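PDB 5XC5: probable Rab-related GTPase from Acanthamoeba polyphaga mimivirus, which binds GTP together with magnesium as a small GTPase of the Rab family and may take part in protein transport. Local coordinates for residues 8-13 / 19-24; 47-50 / 54-57. The protein carries 1 engineered substitution. All coordinates share one frame; numbering follows the deposited sequence.

Interaction 1 (8-13 / 19-24); sequences IILIGS and SSIVHQ. With MG (magnesium ion), chain C; GTP (guanosine-5'-triphosphate), chain B.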
loop_
_atom_site.group_PDB
_atom_site.type_symbol
_atom_site.label_atom_id
_atom_site.label_comp_id
_atom_site.label_asym_id
_atom_site.label_seq_id
_atom_site.Cartn_x
_atom_site.Cartn_y
_atom_site.Cartn_z
ATOM N N ILE A 8 7.545 -4.411 -5.169
ATOM C CA ILE A 8 6.343 -3.762 -4.658
ATOM C C ILE A 8 6.770 -2.890 -3.488
ATOM O O ILE A 8 7.467 -3.365 -2.585
ATOM C CB ILE A 8 5.312 -4.795 -4.157
ATOM C CG1 ILE A 8 5.133 -5.955 -5.141
ATOM C CG2 ILE A 8 3.978 -4.111 -3.786
ATOM C CD1 ILE A 8 4.592 -5.555 -6.476
ATOM N N ILE A 9 6.342 -1.627 -3.485
ATOM C CA ILE A 9 6.587 -0.755 -2.337
ATOM C C ILE A 9 5.265 -0.339 -1.703
ATOM O O ILE A 9 4.246 -0.179 -2.388
ATOM C CB ILE A 9 7.439 0.489 -2.673
ATOM C CG1 ILE A 9 6.706 1.415 -3.647
ATOM C CG2 ILE A 9 8.824 0.087 -3.171
ATOM C CD1 ILE A 9 7.439 2.718 -3.904
ATOM N N LEU A 10 5.292 -0.141 -0.386
ATOM C CA LEU A 10 4.186 0.467 0.346
ATOM C C LEU A 10 4.629 1.852 0.775
ATOM O O LEU A 10 5.667 1.998 1.438
ATOM C CB LEU A 10 3.798 -0.337 1.587
ATOM C CG LEU A 10 3.150 -1.683 1.309
ATOM C CD1 LEU A 10 4.217 -2.745 1.185
ATOM C CD2 LEU A 10 2.126 -2.020 2.409
ATOM N N ILE A 11 3.848 2.864 0.389
ATOM C CA ILE A 11 4.094 4.246 0.775
ATOM C C ILE A 11 2.798 4.843 1.310
ATOM O O ILE A 11 1.704 4.340 1.046
ATOM C CB ILE A 11 4.661 5.097 -0.380
ATOM C CG1 ILE A 11 3.624 5.250 -1.492
ATOM C CG2 ILE A 11 5.933 4.466 -0.949
ATOM C CD1 ILE A 11 4.135 6.030 -2.728
ATOM N N GLY A 12 2.933 5.903 2.086
ATOM C CA GLY A 12 1.803 6.540 2.738
ATOM C C GLY A 12 2.250 7.167 4.038
ATOM O O GLY A 12 3.335 6.905 4.546
ATOM N N SER A 13 1.395 8.040 4.570
ATOM C CA SER A 13 1.798 8.844 5.710
ATOM C C SER A 13 1.915 7.987 6.969
ATOM O O SER A 13 1.479 6.839 7.017
ATOM C CB SER A 13 0.831 10.004 5.890
ATOM O OG SER A 13 0.970 10.842 4.755
ATOM N N SER A 19 2.924 -1.042 7.767
ATOM C CA SER A 19 3.657 -2.167 8.339
ATOM C C SER A 19 2.713 -3.243 8.857
ATOM O O SER A 19 2.997 -4.439 8.731
ATOM C CB SER A 19 4.596 -1.693 9.448
ATOM O OG SER A 19 5.540 -0.763 8.952
ATOM N N SER A 20 1.586 -2.834 9.436
ATOM C CA SER A 20 0.594 -3.798 9.902
ATOM C C SER A 20 0.041 -4.630 8.751
ATOM O O SER A 20 -0.107 -5.854 8.872
ATOM C CB SER A 20 -0.524 -3.059 10.630
ATOM O OG SER A 20 -0.017 -2.409 11.777
ATOM N N ILE A 21 -0.233 -3.986 7.613
ATOM C CA ILE A 21 -0.688 -4.699 6.424
ATOM C C ILE A 21 0.362 -5.703 5.955
ATOM O O ILE A 21 0.052 -6.869 5.690
ATOM C CB ILE A 21 -1.059 -3.693 5.320
ATOM C CG1 ILE A 21 -2.411 -3.043 5.626
ATOM C CG2 ILE A 21 -1.080 -4.372 3.970
ATOM C CD1 ILE A 21 -2.683 -1.791 4.795
ATOM N N VAL A 22 1.624 -5.272 5.865
ATOM C CA VAL A 22 2.652 -6.184 5.366
ATOM C C VAL A 22 2.837 -7.372 6.302
ATOM O O VAL A 22 2.964 -8.517 5.848
ATOM C CB VAL A 22 3.985 -5.417 5.266
ATOM C CG1 VAL A 22 5.168 -6.391 5.241
ATOM C CG2 VAL A 22 3.999 -4.522 4.075
ATOM N N HIS A 23 2.850 -7.126 7.616
ATOM C CA HIS A 23 3.014 -8.227 8.563
ATOM C C HIS A 23 1.856 -9.206 8.456
ATOM O O HIS A 23 2.051 -10.422 8.539
ATOM C CB HIS A 23 3.102 -7.692 9.997
ATOM C CG HIS A 23 4.374 -6.959 10.317
ATOM N ND1 HIS A 23 5.164 -6.361 9.359
ATOM C CD2 HIS A 23 4.988 -6.733 11.503
ATOM C CE1 HIS A 23 6.207 -5.792 9.939
ATOM N NE2 HIS A 23 6.126 -6.009 11.241
ATOM N N GLN A 24 0.639 -8.691 8.265
ATOM C CA GLN A 24 -0.511 -9.570 8.112
ATOM C C GLN A 24 -0.386 -10.417 6.851
ATOM O O GLN A 24 -0.665 -11.619 6.870
ATOM C CB GLN A 24 -1.784 -8.725 8.091
ATOM C CG GLN A 24 -3.083 -9.519 8.032
ATOM C CD GLN A 24 -3.360 -10.281 9.316
ATOM O OE1 GLN A 24 -3.076 -11.467 9.412
ATOM N NE2 GLN A 24 -3.923 -9.595 10.311
HETATM MG MG MG C . 5.630 1.281 9.256
HETATM P PG GTP B . 4.932 4.410 9.723
HETATM O O1G GTP B . 5.908 3.251 9.669
HETATM O O2G GTP B . 5.218 5.335 10.870
HETATM O O3G GTP B . 4.836 5.147 8.405
HETATM O O3B GTP B . 3.426 3.861 10.073
HETATM P PB GTP B . 2.652 2.609 9.390
HETATM O O1B GTP B . 3.616 1.479 9.083
HETATM O O2B GTP B . 1.857 3.085 8.207
HETATM O O3A GTP B . 1.527 2.195 10.474
HETATM P PA GTP B . 1.626 0.958 11.524
HETATM O O1A GTP B . 1.447 -0.380 10.797
HETATM O O2A GTP B . 2.888 1.103 12.400
HETATM O "O5'" GTP B . 0.270 1.209 12.385
HETATM C "C5'" GTP B . 0.101 2.376 13.165
HETATM C "C4'" GTP B . -0.952 2.117 14.241
HETATM O "O4'" GTP B . -2.198 1.927 13.587
HETATM C "C3'" GTP B . -0.690 0.873 15.068
HETATM O "O3'" GTP B . -1.050 1.108 16.422
HETATM C "C2'" GTP B . -1.630 -0.152 14.472
HETATM O "O2'" GTP B . -2.028 -1.135 15.399
HETATM C "C1'" GTP B . -2.786 0.710 14.008
HETATM N N9 GTP B . -3.452 0.063 12.869
HETATM C C8 GTP B . -2.869 -0.489 11.758
HETATM N N7 GTP B . -3.833 -0.970 10.947
HETATM C C5 GTP B . -5.032 -0.733 11.538
HETATM C C6 GTP B . -6.342 -1.007 11.160
HETATM O O6 GTP B . -6.650 -1.581 10.100
HETATM N N1 GTP B . -7.337 -0.620 12.026
HETATM C C2 GTP B . -7.076 0.029 13.214
HETATM N N2 GTP B . -8.100 0.374 13.987
HETATM N N3 GTP B . -5.785 0.314 13.595
HETATM C C4 GTP B . -4.798 -0.081 12.750
HETATM O O HOH W 1 5.775 1.544 7.127
HETATM O O HOH W 2 5.367 0.871 11.283
#
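Leu10 reaches out from its strand with both methyl branches and overlaps one branch of Val22 on the following helix. Its CD1 lies 3.4 Å from Val22 CG2, and its CD2 is almost as near, with Val22 CG2 at 3.5 Å, so a single methyl sits against the fork of the leucine. Val22 is modelled in two conformers, so the apparent tightness describes one of them and is doubtful as evidence of strain. In this copy CG1 stands anti to the backbone N (chi1 160°), which turns CG2 toward the strand. Ile21 adds a looser touch, its CG2 lying 4.3 Å from Leu10 CD2. Only 112 Å² is buried in all, and the contact is purely apolar.

The nucleotide is held at the start of the same helical segment. Ser19 points away from the strand and gives OG to the magnesium ion at 2.1 Å, while its N donates a fairly straight bond (162°) to GTP O1B at 2.9 Å. O1B thus serves both metal and amide. Ser20 grips one alpha-phosphate oxygen twice, with N to GTP O1A at 2.8 Å and OG to GTP O1A at 2.7 Å. O1G, O1B, two waters and Thr37 OG1 complete the six magnesium ligands, and Asp61 OD2 is hydrogen-bonded to Ser19 OG, a second-shell hold on a metal ligand. This is the strand-loop-helix of a P-loop GTPase.

Strand 6-12 runs between strands 54-61 and 81-87, where Leu10 also meets Ile59 and Leu83, while Gln24, further along helix 18-26, packs on helix 154-169.

Interaction 2 (47-50 / 54-57); sequences VIAK and TLKL
The peptide groups of Val47 and Leu55 meet edge to edge, while side chains occupy the two faces of the ribbon they form. Val47 N donates to Leu55 O at 2.9 Å (161° at the hydrogen). Leu55 N returns a bond of 2.9 Å to Val47 O (166°). This reciprocal pair, with CA of Val47 and CA of Leu55 5.4 Å apart, defines an antiparallel hydrogen-bonded pair. Ile48 and Thr54 form the next, non-hydrogen-bonded pair, their CA atoms 4.6 Å apart. Val47 O also receives a CA-H...O contact from Thr54 CA at 3.3 Å.

One face carries Val47 and Leu55. With CG1 of Val47 anti to its carbonyl carbon (chi1 -66°), CG2 is left between the backbone N and carbonyl carbon and leans across the strands, 4.3 Å from Leu55 CB and also 4.3 Å from Leu57 CG. Beyond the end of strand 41-48, Ala49 CB meets Leu55 CD1 at 3.4 Å, a close carbon pair. Ile48 and Thr54 lie on the other face, and both are exposed.

Helix 154-169 lies against the apolar face: Ile165 touches Val47, Ala49 and Leu57, and Met168 touches Leu55. Phe25 of helix 18-26 meets Val47 and Leu57 as well. The paired strands, joined by a short loop, are the turn end of a beta hairpin. In Ras-like GTPases this hairpin links the two switch regions; its first strand, 41-48, is the antiparallel edge strand of the central sheet, and its second, 54-61, lies beside strand 6-12.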
loop_
_atom_site.group_PDB
_atom_site.type_symbol
_atom_site.label_atom_id
_atom_site.label_comp_id
_atom_site.label_asym_id
_atom_site.label_seq_id
_atom_site.Cartn_x
_atom_site.Cartn_y
_atom_site.Cartn_z
ATOM N N VAL A 47 4.061 -16.462 -4.437
ATOM C CA VAL A 47 2.622 -16.672 -4.457
ATOM C C VAL A 47 2.234 -17.281 -5.796
ATOM O O VAL A 47 2.922 -17.119 -6.804
ATOM C CB VAL A 47 1.857 -15.349 -4.226
ATOM C CG1 VAL A 47 2.124 -14.829 -2.829
ATOM C CG2 VAL A 47 2.268 -14.304 -5.259
ATOM N N ILE A 48 1.109 -17.983 -5.805
ATOM C CA ILE A 48 0.562 -18.535 -7.038
ATOM C C ILE A 48 -0.466 -17.557 -7.584
ATOM O O ILE A 48 -1.471 -17.277 -6.925
ATOM C CB ILE A 48 -0.078 -19.906 -6.794
ATOM C CG1 ILE A 48 0.940 -20.873 -6.184
ATOM C CG2 ILE A 48 -0.672 -20.441 -8.105
ATOM C CD1 ILE A 48 0.331 -22.195 -5.759
ATOM N N ALA A 49 -0.237 -17.059 -8.794
ATOM C CA ALA A 49 -1.192 -16.152 -9.409
ATOM C C ALA A 49 -2.289 -16.939 -10.124
ATOM O O ALA A 49 -2.195 -18.152 -10.326
ATOM C CB ALA A 49 -0.491 -15.211 -10.388
ATOM N N LYS A 50 -3.335 -16.219 -10.529
ATOM C CA LYS A 50 -4.493 -16.876 -11.130
ATOM C C LYS A 50 -4.149 -17.556 -12.449
ATOM O O LYS A 50 -4.755 -18.579 -12.790
ATOM C CB LYS A 50 -5.639 -15.882 -11.307
ATOM C CG LYS A 50 -6.523 -15.768 -10.086
ATOM C CD LYS A 50 -7.781 -16.611 -10.231
ATOM C CE LYS A 50 -8.710 -16.380 -9.055
ATOM N NZ LYS A 50 -8.697 -14.936 -8.666
ATOM N N THR A 54 4.012 -18.788 -10.669
ATOM C CA THR A 54 4.506 -18.390 -9.366
ATOM C C THR A 54 5.237 -17.065 -9.521
ATOM O O THR A 54 6.090 -16.917 -10.405
ATOM C CB THR A 54 5.435 -19.464 -8.798
ATOM O OG1 THR A 54 4.669 -20.633 -8.486
ATOM C CG2 THR A 54 6.129 -18.983 -7.530
ATOM N N LEU A 55 4.876 -16.099 -8.683
ATOM C CA LEU A 55 5.470 -14.770 -8.691
ATOM C C LEU A 55 6.140 -14.532 -7.350
ATOM O O LEU A 55 5.557 -14.811 -6.297
ATOM C CB LEU A 55 4.421 -13.671 -8.933
ATOM C CG LEU A 55 3.736 -13.537 -10.288
ATOM C CD1 LEU A 55 2.878 -14.729 -10.606
ATOM C CD2 LEU A 55 2.904 -12.266 -10.324
ATOM N N LYS A 56 7.363 -14.026 -7.396
ATOM C CA LYS A 56 8.068 -13.601 -6.200
ATOM C C LYS A 56 7.806 -12.113 -6.003
ATOM O O LYS A 56 8.186 -11.291 -6.847
ATOM C CB LYS A 56 9.562 -13.857 -6.360
ATOM C CG LYS A 56 10.376 -13.783 -5.082
ATOM C CD LYS A 56 11.768 -14.317 -5.354
ATOM C CE LYS A 56 12.672 -14.256 -4.151
ATOM N NZ LYS A 56 13.112 -12.869 -3.806
ATOM N N LEU A 57 7.145 -11.773 -4.901
ATOM C CA LEU A 57 6.943 -10.383 -4.519
ATOM C C LEU A 57 8.134 -9.950 -3.675
ATOM O O LEU A 57 8.421 -10.562 -2.644
ATOM C CB LEU A 57 5.647 -10.231 -3.724
ATOM C CG LEU A 57 4.371 -10.701 -4.433
ATOM C CD1 LEU A 57 3.165 -10.502 -3.549
ATOM C CD2 LEU A 57 4.185 -9.972 -5.747
#

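From the N terminus, strand 6-12 enters the core, the phosphate-binding loop follows, and interaction 1 closes that loop by packing the middle of helix 18-26 back on Leu10 of the strand. The chain then passes through the segment corresponding to the effector region of its relatives, which includes the metal ligand Thr37, into strand 41-48. Interaction 2 closes the five-residue connection, residues 49-53, to strand 54-61. The two closures come in series, neither nested nor crossing, their centres about 18 Å apart. They still meet through the sheet: strands 6-12 and 54-61 are neighbours, and Ile8 CG1 lies 4.2 Å from Leu57 CD2. One contact lies in the core just behind the nucleotide site, the other at the far tip of the edge hairpin.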